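PDB 2HX0: putative DNA-binding protein from Salmonella choleraesuis, which probably binds DNA and holds magnesium ions, in an assembly of three chains. Local coordinates for residues I79-T84 and L92-S97. The protein carries 2 engineered substitutions. Residues are numbered along the deposited sequence; the frame is centred on the assembly and turned at random.
With MG (magnesium ion), chain B.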
loop_
_atom_site.group_PDB
_atom_site.type_symbol
_atom_site.label_atom_id
_atom_site.label_comp_id
_atom_site.label_asym_id
_atom_site.label_seq_id
_atom_site.Cartn_x
_atom_site.Cartn_y
_atom_site.Cartn_z
ATOM N N ILE A 79 -8.393 2.440 4.646
ATOM C CA ILE A 79 -7.267 1.617 5.069
ATOM C C ILE A 79 -6.250 1.507 3.949
ATOM O O ILE A 79 -5.040 1.535 4.184
ATOM C CB ILE A 79 -7.748 0.218 5.498
ATOM C CG1 ILE A 79 -8.627 0.346 6.748
ATOM C CG2 ILE A 79 -6.559 -0.693 5.783
ATOM C CD1 ILE A 79 -8.900 -0.860 7.579
ATOM N N SER A 80 -6.745 1.385 2.728
ATOM C CA SER A 80 -5.862 1.318 1.578
ATOM C C SER A 80 -6.601 1.685 0.308
ATOM O O SER A 80 -7.776 1.365 0.132
ATOM C CB SER A 80 -5.247 -0.075 1.437
ATOM O OG SER A 80 -6.229 -1.048 1.157
ATOM N N LEU A 81 -5.896 2.393 -0.561
ATOM C CA LEU A 81 -6.416 2.807 -1.850
ATOM C C LEU A 81 -5.241 2.511 -2.759
ATOM O O LEU A 81 -4.200 3.159 -2.671
ATOM C CB LEU A 81 -6.735 4.303 -1.859
ATOM C CG LEU A 81 -7.078 4.851 -3.245
ATOM C CD1 LEU A 81 -8.328 4.171 -3.763
ATOM C CD2 LEU A 81 -7.274 6.357 -3.163
ATOM N N ASN A 82 -5.400 1.508 -3.609
ATOM C CA ASN A 82 -4.324 1.101 -4.493
ATOM C C ASN A 82 -4.733 1.055 -5.943
ATOM O O ASN A 82 -5.906 0.892 -6.274
ATOM C CB ASN A 82 -3.804 -0.274 -4.076
ATOM C CG ASN A 82 -2.957 -0.221 -2.823
ATOM O OD1 ASN A 82 -1.879 0.375 -2.816
ATOM N ND2 ASN A 82 -3.439 -0.842 -1.754
ATOM N N GLY A 83 -3.752 1.202 -6.818
ATOM C CA GLY A 83 -4.061 1.146 -8.224
ATOM C C GLY A 83 -3.316 2.151 -9.060
ATOM O O GLY A 83 -2.539 2.968 -8.560
ATOM N N THR A 84 -3.585 2.084 -10.355
ATOM C CA THR A 84 -2.958 2.938 -11.340
ATOM C C THR A 84 -3.954 3.943 -11.882
ATOM O O THR A 84 -5.162 3.751 -11.782
ATOM C CB THR A 84 -2.449 2.085 -12.509
ATOM O OG1 THR A 84 -3.526 1.267 -13.000
ATOM C CG2 THR A 84 -1.309 1.187 -12.054
ATOM N N LEU A 92 -8.567 1.328 -9.696
ATOM C CA LEU A 92 -8.338 1.513 -8.265
ATOM C C LEU A 92 -9.196 0.622 -7.384
ATOM O O LEU A 92 -10.380 0.436 -7.646
ATOM C CB LEU A 92 -8.602 2.977 -7.893
ATOM C CG LEU A 92 -7.801 4.010 -8.691
ATOM C CD1 LEU A 92 -8.384 5.399 -8.505
ATOM C CD2 LEU A 92 -6.355 3.962 -8.245
ATOM N N HIS A 93 -8.587 0.076 -6.339
ATOM C CA HIS A 93 -9.293 -0.765 -5.379
ATOM C C HIS A 93 -9.234 -0.072 -4.030
ATOM O O HIS A 93 -8.232 0.555 -3.687
ATOM C CB HIS A 93 -8.661 -2.155 -5.307
ATOM C CG HIS A 93 -8.983 -3.015 -6.489
ATOM N ND1 HIS A 93 -8.523 -4.307 -6.622
ATOM C CD2 HIS A 93 -9.741 -2.772 -7.586
ATOM C CE1 HIS A 93 -8.984 -4.825 -7.747
ATOM N NE2 HIS A 93 -9.726 -3.914 -8.351
ATOM N N LEU A 94 -10.314 -0.187 -3.266
ATOM C CA LEU A 94 -10.412 0.473 -1.974
ATOM C C LEU A 94 -10.806 -0.461 -0.844
ATOM O O LEU A 94 -11.621 -1.364 -1.032
ATOM C CB LEU A 94 -11.445 1.601 -2.073
ATOM C CG LEU A 94 -11.917 2.319 -0.801
ATOM C CD1 LEU A 94 -10.805 3.186 -0.231
ATOM C CD2 LEU A 94 -13.130 3.179 -1.136
ATOM N N ALA A 95 -10.216 -0.236 0.328
ATOM C CA ALA A 95 -10.533 -1.009 1.527
ATOM C C ALA A 95 -10.836 0.012 2.623
ATOM O O ALA A 95 -10.035 0.914 2.878
ATOM C CB ALA A 95 -9.348 -1.889 1.935
ATOM N N VAL A 96 -12.003 -0.112 3.250
ATOM C CA VAL A 96 -12.393 0.803 4.319
ATOM C C VAL A 96 -12.735 0.017 5.582
ATOM O O VAL A 96 -13.098 -1.157 5.506
ATOM C CB VAL A 96 -13.635 1.651 3.934
ATOM C CG1 VAL A 96 -13.303 2.582 2.778
ATOM C CG2 VAL A 96 -14.796 0.739 3.570
ATOM N N SER A 97 -12.596 0.660 6.737
ATOM C CA SER A 97 -12.926 0.027 8.013
ATOM C C SER A 97 -14.037 0.829 8.681
ATOM O O SER A 97 -14.136 2.043 8.488
ATOM C CB SER A 97 -11.694 -0.037 8.924
ATOM O OG SER A 97 -11.192 1.258 9.217
HETATM MG MG MG B . -10.579 -3.964 -10.374
HETATM O O HOH W 1 -6.475 -1.046 -1.766
HETATM O O HOH W 2 -9.702 -6.219 -11.059
#
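Asn82 and His93 exchange two backbone hydrogen bonds. His93 N lies 2.8 Å from Asn82 O, and Asn82 N is 3.0 Å from His93 O. His93 O also accepts from a water, 3.1 Å away. That water in turn accepts from Ser80 OG and Asn82 ND2, so it ties two side chains of one strand to a carbonyl of the other. Further along, Ala95 N bonds to Ser80 O. Ala95 O receives Ile79 N at 2.9 Å and, weakly, Ser80 N. Two residues facing one make this a classic beta bulge in the antiparallel hairpin of strands 75-86 and 89-97, within the sheet of the PCC domain. Ser80 OG rests 3.3 Å from Ala95 CB on the face that carries Asn82 and His93. On the other face, Leu81 CD1 lies 4.4 Å from Leu94 CB. With CG anti to the carbonyl carbon (chi1 -55°), Leu92 lays CD2 against Gly83, 3.6 Å from its CA. Ile79 CD1 comes closer to Ser97 CB than carbons usually do, so the exact fit there is doubtful. The imidazole of His93 extends away from strand 75-86, and its NE2 binds magnesium at 2.2 Å. His91 and His107 complete the protein ligands of this ion, and their rings meet that of His93 steeply. His93 ND1 is hydrogen-bonded to Val78 O of the second subunit, which should fix the ring's rotation. Asn82 ND2 likewise reaches Ile79 O of that subunit.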